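Side-chain contact in hydrolase (Thermococcus thioreducens, PDB 6IAH), which is a magnesium-dependent phosphatase of the haloacid dehalogenase superfamily, possibly acting on phosphoglycolate among other substrates: residues V14-S17 and Y18-A21. Numbering follows the deposited sequence.
Sequences VRES and YDEA
The loop after strand 12-13 turns into helix 17-32 here, with Val14 and Tyr18 in contact beside the Asp8 magnesium site of this HAD-family phosphatase and Glu16 at the N-cap position. Two fairly straight i to i+4 bonds define the first turn: Glu20 N donates to Glu16 O at 2.9 Å and Ala21 N to Ser17 O at 3.0 Å. Val14 CG2 meets the Tyr18 ring obliquely, 3.8 Å from CE2. Ser17 OG lies over one face of that ring, offset toward its rim and 3.9 Å from Tyr18 CG; its hydrogen bond goes to Glu128 OE2. Tyr18 chi1 (-54°) sets CG beside the backbone N, the side from which Val14 comes, and Tyr18 OH is hydrogen-bonded to the magnesium ligand Asp8 through OD2. Glu16 and Asp19 run side by side, Glu16 CG 3.7 Å from Asp19 OD2. Bending at chi2 (69°) leads the Glu16 carboxylate away, leaving OE2 5.8 Å from Asp19 OD2. That separation probably eases repulsion, as may Arg48, salt-bridged to Asp19 OD1, and a magnesium ion about 3 Å from the Glu16 side chain; Glu16, with Asp13, belongs to a second magnesium site. The Tyr18-Asp8 bond is consistent with a second-shell role in positioning Asp8.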
loop_
_atom_site.group_PDB
_atom_site.type_symbol
_atom_site.label_atom_id
_atom_site.label_comp_id
_atom_site.label_asym_id
_atom_site.label_seq_id
_atom_site.Cartn_x
_atom_site.Cartn_y
_atom_site.Cartn_z
ATOM N N VAL A 14 5.797 -5.747 -2.925
ATOM C CA VAL A 14 6.166 -5.127 -1.659
ATOM C C VAL A 14 6.309 -6.234 -0.687
ATOM O O VAL A 14 5.766 -6.113 0.439
ATOM C CB VAL A 14 5.186 -4.050 -1.149
ATOM C CG1 VAL A 14 5.191 -2.897 -2.151
ATOM C CG2 VAL A 14 3.754 -4.568 -0.916
ATOM N N ARG A 15 6.961 -7.309 -1.183
ATOM C CA ARG A 15 7.551 -8.460 -0.449
ATOM C C ARG A 15 7.361 -8.310 1.077
ATOM O O ARG A 15 8.257 -8.224 1.909
ATOM C CB ARG A 15 9.019 -8.703 -0.929
ATOM C CG ARG A 15 9.207 -9.714 -2.127
ATOM C CD ARG A 15 10.646 -10.270 -2.240
ATOM N NE ARG A 15 11.279 -10.458 -0.913
ATOM C CZ ARG A 15 12.319 -9.780 -0.374
ATOM N NH1 ARG A 15 13.032 -8.845 -1.032
ATOM N NH2 ARG A 15 12.689 -10.087 0.872
ATOM N N GLU A 16 6.102 -8.224 1.388
ATOM C CA GLU A 16 5.686 -7.995 2.742
ATOM C C GLU A 16 6.570 -6.966 3.615
ATOM O O GLU A 16 6.703 -7.182 4.851
ATOM C CB GLU A 16 5.353 -9.374 3.345
ATOM C CG GLU A 16 4.227 -10.065 2.544
ATOM C CD GLU A 16 4.691 -10.484 1.114
ATOM O OE1 GLU A 16 5.601 -11.346 1.037
ATOM O OE2 GLU A 16 4.220 -9.923 0.076
ATOM N N SER A 17 7.133 -5.893 2.943
ATOM C CA SER A 17 8.030 -4.865 3.527
ATOM C C SER A 17 7.206 -4.152 4.613
ATOM O O SER A 17 7.674 -3.967 5.706
ATOM C CB SER A 17 8.474 -3.796 2.534
ATOM O OG SER A 17 7.314 -3.169 1.930
ATOM N N TYR A 18 5.971 -3.749 4.273
ATOM C CA TYR A 18 5.093 -3.100 5.245
ATOM C C TYR A 18 4.721 -4.021 6.393
ATOM O O TYR A 18 4.612 -3.573 7.534
ATOM C CB TYR A 18 3.809 -2.644 4.599
ATOM C CG TYR A 18 3.945 -1.749 3.358
ATOM C CD1 TYR A 18 4.431 -0.466 3.429
ATOM C CD2 TYR A 18 3.393 -2.175 2.156
ATOM C CE1 TYR A 18 4.463 0.358 2.289
ATOM C CE2 TYR A 18 3.419 -1.378 1.029
ATOM C CZ TYR A 18 3.928 -0.122 1.083
ATOM O OH TYR A 18 3.843 0.624 -0.095
ATOM N N ASP A 19 4.457 -5.281 6.082
ATOM C CA ASP A 19 4.128 -6.234 7.120
ATOM C C ASP A 19 5.263 -6.402 8.119
ATOM O O ASP A 19 5.007 -6.468 9.297
ATOM C CB ASP A 19 3.791 -7.598 6.523
ATOM C CG ASP A 19 2.439 -7.643 5.803
ATOM O OD1 ASP A 19 1.693 -6.645 5.759
ATOM O OD2 ASP A 19 2.115 -8.733 5.316
ATOM N N GLU A 20 6.507 -6.491 7.659
ATOM C CA GLU A 20 7.649 -6.622 8.568
ATOM C C GLU A 20 7.910 -5.297 9.306
ATOM O O GLU A 20 8.335 -5.310 10.441
ATOM C CB GLU A 20 8.898 -7.103 7.822
ATOM C CG GLU A 20 10.138 -7.354 8.682
ATOM C CD GLU A 20 10.129 -8.690 9.407
ATOM O OE1 GLU A 20 9.191 -9.488 9.209
ATOM O OE2 GLU A 20 11.058 -8.929 10.195
ATOM N N ALA A 21 7.633 -4.150 8.693
ATOM C CA ALA A 21 7.754 -2.916 9.426
ATOM C C ALA A 21 6.738 -2.813 10.577
ATOM O O ALA A 21 7.079 -2.312 11.666
ATOM C CB ALA A 21 7.612 -1.729 8.451
#